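PDB 3P09: beta-lactamase from Francisella tularensis subsp. tularensis, which probably hydrolyses the beta-lactam ring of antibiotics to a substituted beta-amino acid, as other class A beta-lactamases do. Local coordinates for residues N214-S219 against A243-K248; L255-T260 against Q275-L280. All blocks are in the same frame, centred on the assembly; numbering follows the deposited sequence.

Interaction 1 of 2, residues N214-S219 against A243-K248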
loop_
_atom_site.group_PDB
_atom_site.type_symbol
_atom_site.label_atom_id
_atom_site.label_comp_id
_atom_site.label_asym_id
_atom_site.label_seq_id
_atom_site.Cartn_x
_atom_site.Cartn_y
_atom_site.Cartn_z
ATOM N N ASN A 214 -5.436 12.169 -4.794
ATOM C CA ASN A 214 -4.647 13.373 -4.549
ATOM C C ASN A 214 -3.194 13.061 -4.221
ATOM O O ASN A 214 -2.474 13.888 -3.646
ATOM C CB ASN A 214 -5.285 14.225 -3.454
ATOM C CG ASN A 214 -6.545 14.921 -3.928
ATOM O OD1 ASN A 214 -6.492 15.780 -4.805
ATOM N ND2 ASN A 214 -7.684 14.554 -3.355
ATOM N N ARG A 215 -2.764 11.859 -4.589
ATOM C CA ARG A 215 -1.384 11.464 -4.355
ATOM C C ARG A 215 -0.681 11.189 -5.678
ATOM O O ARG A 215 -0.613 12.082 -6.511
ATOM C CB ARG A 215 -1.312 10.337 -3.325
ATOM C CG ARG A 215 -1.864 10.848 -1.984
ATOM C CD ARG A 215 -1.840 9.823 -0.859
ATOM N NE ARG A 215 -2.526 10.366 0.302
ATOM C CZ ARG A 215 -2.505 9.841 1.522
ATOM N NH1 ARG A 215 -1.812 8.730 1.778
ATOM N NH2 ARG A 215 -3.175 10.445 2.497
ATOM N N ILE A 216 -0.171 9.990 -5.896
ATOM C CA ILE A 216 0.567 9.746 -7.143
ATOM C C ILE A 216 -0.271 10.046 -8.389
ATOM O O ILE A 216 0.205 10.692 -9.341
ATOM C CB ILE A 216 1.087 8.296 -7.208
ATOM C CG1 ILE A 216 2.228 8.103 -6.198
ATOM C CG2 ILE A 216 1.537 7.957 -8.613
ATOM C CD1 ILE A 216 2.661 6.646 -5.988
ATOM N N ALA A 217 -1.513 9.572 -8.386
ATOM C CA ALA A 217 -2.396 9.724 -9.536
ATOM C C ALA A 217 -2.538 11.179 -9.963
ATOM O O ALA A 217 -2.678 11.478 -11.153
ATOM C CB ALA A 217 -3.775 9.117 -9.240
ATOM N N PHE A 218 -2.511 12.076 -8.982
ATOM C CA PHE A 218 -2.686 13.504 -9.209
ATOM C C PHE A 218 -1.668 14.063 -10.212
ATOM O O PHE A 218 -1.912 15.081 -10.860
ATOM C CB PHE A 218 -2.542 14.219 -7.862
ATOM C CG PHE A 218 -2.792 15.700 -7.912
ATOM C CD1 PHE A 218 -1.760 16.585 -8.179
ATOM C CD2 PHE A 218 -4.053 16.211 -7.646
ATOM C CE1 PHE A 218 -1.988 17.957 -8.207
ATOM C CE2 PHE A 218 -4.284 17.578 -7.674
ATOM C CZ PHE A 218 -3.249 18.446 -7.952
ATOM N N SER A 219 -0.526 13.392 -10.343
ATOM C CA SER A 219 0.571 13.929 -11.129
ATOM C C SER A 219 0.920 13.096 -12.355
ATOM O O SER A 219 1.811 13.470 -13.116
ATOM C CB SER A 219 1.816 14.098 -10.254
ATOM O OG SER A 219 1.563 15.012 -9.198
ATOM N N ALA A 243 2.155 2.290 -5.848
ATOM C CA ALA A 243 1.371 2.225 -7.066
ATOM C C ALA A 243 1.969 1.306 -8.104
ATOM O O ALA A 243 3.178 1.056 -8.107
ATOM C CB ALA A 243 1.226 3.610 -7.644
ATOM N N ILE A 244 1.103 0.790 -8.972
ATOM C CA ILE A 244 1.558 0.222 -10.232
ATOM C C ILE A 244 1.071 1.154 -11.319
ATOM O O ILE A 244 -0.072 1.611 -11.288
ATOM C CB ILE A 244 0.971 -1.158 -10.513
ATOM C CG1 ILE A 244 1.363 -2.158 -9.425
ATOM C CG2 ILE A 244 1.461 -1.637 -11.873
ATOM C CD1 ILE A 244 2.819 -2.391 -9.325
ATOM N N ILE A 245 1.934 1.428 -12.285
ATOM C CA ILE A 245 1.630 2.402 -13.324
ATOM C C ILE A 245 1.931 1.777 -14.668
ATOM O O ILE A 245 2.948 1.099 -14.814
ATOM C CB ILE A 245 2.510 3.650 -13.171
ATOM C CG1 ILE A 245 2.308 4.261 -11.779
ATOM C CG2 ILE A 245 2.221 4.648 -14.281
ATOM C CD1 ILE A 245 3.276 5.391 -11.445
ATOM N N TRP A 246 1.026 1.984 -15.623
ATOM C CA TRP A 246 1.207 1.533 -16.999
ATOM C C TRP A 246 1.369 2.760 -17.866
ATOM O O TRP A 246 0.375 3.361 -18.280
ATOM C CB TRP A 246 -0.022 0.762 -17.485
ATOM C CG TRP A 246 -0.215 -0.590 -16.852
ATOM C CD1 TRP A 246 0.105 -1.803 -17.393
ATOM C CD2 TRP A 246 -0.794 -0.865 -15.566
ATOM N NE1 TRP A 246 -0.229 -2.811 -16.514
ATOM C CE2 TRP A 246 -0.778 -2.260 -15.389
ATOM C CE3 TRP A 246 -1.309 -0.063 -14.543
ATOM C CZ2 TRP A 246 -1.271 -2.869 -14.240
ATOM C CZ3 TRP A 246 -1.790 -0.670 -13.403
ATOM C CH2 TRP A 246 -1.769 -2.060 -13.260
ATOM N N PRO A 247 2.618 3.160 -18.131
ATOM C CA PRO A 247 2.827 4.334 -18.976
ATOM C C PRO A 247 2.364 4.009 -20.388
ATOM O O PRO A 247 2.475 2.860 -20.815
ATOM C CB PRO A 247 4.354 4.517 -18.953
ATOM C CG PRO A 247 4.853 3.643 -17.800
ATOM C CD PRO A 247 3.888 2.499 -17.785
ATOM N N LYS A 248 1.858 4.997 -21.113
ATOM C CA LYS A 248 1.388 4.741 -22.473
ATOM C C LYS A 248 2.487 4.122 -23.333
ATOM O O LYS A 248 3.574 4.684 -23.468
ATOM C CB LYS A 248 0.888 6.029 -23.127
ATOM C CG LYS A 248 0.107 5.804 -24.418
ATOM C CD LYS A 248 -0.393 7.125 -24.989
ATOM C CE LYS A 248 -1.246 6.914 -26.228
ATOM N NZ LYS A 248 -1.633 8.212 -26.847
#

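Interaction 2 of 2, residues L255-T260 against Q275-L280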
loop_
_atom_site.group_PDB
_atom_site.type_symbol
_atom_site.label_atom_id
_atom_site.label_comp_id
_atom_site.label_asym_id
_atom_site.label_seq_id
_atom_site.Cartn_x
_atom_site.Cartn_y
_atom_site.Cartn_z
ATOM N N LEU A 255 5.884 2.068 -8.273
ATOM C CA LEU A 255 6.436 3.273 -7.683
ATOM C C LEU A 255 5.922 3.389 -6.265
ATOM O O LEU A 255 4.716 3.395 -6.044
ATOM C CB LEU A 255 6.011 4.500 -8.495
ATOM C CG LEU A 255 6.240 5.864 -7.853
ATOM C CD1 LEU A 255 7.729 6.112 -7.566
ATOM C CD2 LEU A 255 5.667 6.948 -8.751
ATOM N N GLY A 256 6.841 3.451 -5.310
ATOM C CA GLY A 256 6.487 3.682 -3.914
ATOM C C GLY A 256 7.013 5.038 -3.485
ATOM O O GLY A 256 8.172 5.357 -3.753
ATOM N N ILE A 257 6.161 5.845 -2.852
ATOM C CA ILE A 257 6.574 7.122 -2.271
ATOM C C ILE A 257 6.072 7.176 -0.832
ATOM O O ILE A 257 4.861 7.109 -0.594
ATOM C CB ILE A 257 5.998 8.320 -3.056
ATOM C CG1 ILE A 257 6.400 8.248 -4.531
ATOM C CG2 ILE A 257 6.452 9.622 -2.428
ATOM C CD1 ILE A 257 5.793 9.350 -5.391
ATOM N N LEU A 258 7.001 7.243 0.124
ATOM C CA LEU A 258 6.644 7.247 1.540
ATOM C C LEU A 258 7.157 8.546 2.139
ATOM O O LEU A 258 8.230 9.035 1.765
ATOM C CB LEU A 258 7.265 6.052 2.268
ATOM C CG LEU A 258 7.165 4.705 1.518
ATOM C CD1 LEU A 258 7.839 3.598 2.321
ATOM C CD2 LEU A 258 5.736 4.308 1.208
ATOM N N TYR A 259 6.392 9.122 3.053
ATOM C CA TYR A 259 6.797 10.392 3.642
ATOM C C TYR A 259 6.522 10.341 5.130
ATOM O O TYR A 259 5.469 9.866 5.543
ATOM C CB TYR A 259 6.059 11.582 2.997
ATOM C CG TYR A 259 6.330 12.867 3.731
ATOM C CD1 TYR A 259 7.564 13.489 3.630
ATOM C CD2 TYR A 259 5.366 13.447 4.559
ATOM C CE1 TYR A 259 7.840 14.654 4.336
ATOM C CE2 TYR A 259 5.634 14.623 5.261
ATOM C CZ TYR A 259 6.877 15.218 5.143
ATOM O OH TYR A 259 7.172 16.380 5.834
ATOM N N THR A 260 7.470 10.812 5.932
ATOM C CA THR A 260 7.243 10.917 7.366
ATOM C C THR A 260 8.108 12.018 7.959
ATOM O O THR A 260 9.167 12.357 7.416
ATOM C CB THR A 260 7.505 9.562 8.089
ATOM O OG1 THR A 260 6.979 9.607 9.421
ATOM C CG2 THR A 260 8.983 9.244 8.137
ATOM N N GLN A 275 2.485 14.643 -4.245
ATOM C CA GLN A 275 2.160 15.150 -5.577
ATOM C C GLN A 275 3.407 15.646 -6.292
ATOM O O GLN A 275 3.635 15.355 -7.471
ATOM C CB GLN A 275 1.140 16.280 -5.493
ATOM C CG GLN A 275 -0.174 15.851 -4.897
ATOM C CD GLN A 275 -1.070 17.026 -4.625
ATOM O OE1 GLN A 275 -0.675 18.172 -4.829
ATOM N NE2 GLN A 275 -2.284 16.755 -4.158
ATOM N N GLN A 276 4.223 16.396 -5.572
ATOM C CA GLN A 276 5.370 17.029 -6.192
ATOM C C GLN A 276 6.455 16.004 -6.530
ATOM O O GLN A 276 7.057 16.062 -7.605
ATOM C CB GLN A 276 5.886 18.165 -5.305
ATOM C CG GLN A 276 4.917 19.351 -5.258
ATOM C CD GLN A 276 5.186 20.278 -4.088
ATOM O OE1 GLN A 276 6.329 20.658 -3.829
ATOM N NE2 GLN A 276 4.131 20.638 -3.368
ATOM N N ALA A 277 6.681 15.059 -5.623
ATOM C CA ALA A 277 7.621 13.977 -5.880
ATOM C C ALA A 277 7.174 13.168 -7.087
ATOM O O ALA A 277 7.988 12.831 -7.949
ATOM C CB ALA A 277 7.762 13.079 -4.663
ATOM N N ALA A 278 5.880 12.864 -7.153
ATOM C CA ALA A 278 5.342 12.079 -8.269
ATOM C C ALA A 278 5.484 12.810 -9.596
ATOM O O ALA A 278 5.650 12.190 -10.644
ATOM C CB ALA A 278 3.875 11.709 -8.016
ATOM N N LYS A 279 5.401 14.134 -9.558
ATOM C CA LYS A 279 5.502 14.927 -10.782
ATOM C C LYS A 279 6.939 14.911 -11.300
ATOM O O LYS A 279 7.183 14.827 -12.511
ATOM C CB LYS A 279 5.036 16.362 -10.530
ATOM C CG LYS A 279 5.101 17.264 -11.758
ATOM C CD LYS A 279 4.400 16.609 -12.944
ATOM C CE LYS A 279 3.831 17.647 -13.897
ATOM N NZ LYS A 279 2.692 18.376 -13.268
ATOM N N LEU A 280 7.889 14.998 -10.373
ATOM C CA LEU A 280 9.296 14.913 -10.725
ATOM C C LEU A 280 9.533 13.589 -11.416
ATOM O O LEU A 280 10.223 13.506 -12.425
ATOM C CB LEU A 280 10.169 15.007 -9.476
ATOM C CG LEU A 280 10.229 16.396 -8.839
ATOM C CD1 LEU A 280 10.881 16.350 -7.467
ATOM C CD2 LEU A 280 10.977 17.354 -9.762
#

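Interaction 1 of 2, residues N214-S219 against A243-K248
The carbonyl oxygen I216 O accepts the backbone N-H of S219, with I216 O to S219 N at 3.0 Å. This bond closes a beta turn over residues 216-219, in the loop that joins helix 196-208 to strand 225-232. A second bond in the same turn region, from F218 N to R215 O, is weak at 3.1 Å. I216 faces strand 239-246 of the antiparallel sheet in the alpha/beta part of the class A beta-lactamase fold. No hydrogen bond crosses between 214-219 and 243-248, so the contact is apolar packing. The CA atoms of I216 and A243 are the nearest pair, 7.6 Å apart. The two branches of I216 touch different residues. CG1 sits beside the backbone N (chi1 -71°), and an extended chi2 of 170° carries CD1 out to the strand. There I216 CD1 meets A243 CB at 3.7 Å, methyl against methyl. The other branch, CG2, lies anti to the backbone N and faces I245. I216 and I245 approach at a slant, and I216 CG2 is 4.2 Å from I245 CD1, a looser touch. A243 and I245 are two apart on the strand, and both point their CB toward the loop. I226, from strand 225-232, packs on both I216 and A243, and I257, from strand 253-260, adds a further apolar neighbour to I216. All three touching residues are buried. The polar flank is held separately: R215 forms a salt bridge with E271, and its NH1 bonds the carbonyl oxygens of G231 and N240. I216 N donates a hydrogen bond to OD2 of D241, two residues before A243 on the same strand.

Interaction 2 of 2, residues L255-T260 against Q275-L280
I257 turns its CG1 beside the backbone N (chi1 -56°), and an extended chi2 of 176° brings CD1 up against A277 and A278 of the C-terminal helix. This is helix-on-sheet packing in the alpha/beta part of the class A beta-lactamase fold: helix 271-289 packs on the sheet at strand 253-260. The CA atoms of I257 and A277 are 7.8 Å apart. One methyl does all the touching from the strand side. I257 CD1 comes within 4.3 Å of A277 CB, which points toward the strand. It is closer to A278, where I257 CD1 and A278 CB are 4.0 Å apart. The small alanines let the methyl approach the helix backbone itself. All three residues are buried, and no hydrogen bond joins the two segments. I39 of the neighbouring strand 38-44 packs on both I257 and A277, while I41 and I274 also touch I257. L31 of helix 24-35 also touches A277, so the two terminal helices meet beside this contact. The closest approach is to the main chain of the helix: I257 CD1 is 3.9 Å from A278 N.

How the interactions relate
Interaction 1 and interaction 2 lie about 10 Å apart between centres. Interaction 1 is complete in the sequence before interaction 2 begins: 214-219 and 243-248 precede 255-260 and 275-280. Strands 239-246 and 253-260 are antiparallel neighbours in one sheet, and A243 N to L255 O, at 2.8 Å, is a probable hydrogen bond between them. The loop and the helix are joined too, probably by a hydrogen bond from S219 OG to Q275 O. I216 packs on I257, so the two apolar patches run together. The loop and helix 271-289 thus cover adjoining parts of one sheet face, and their apolar contacts with it are buried.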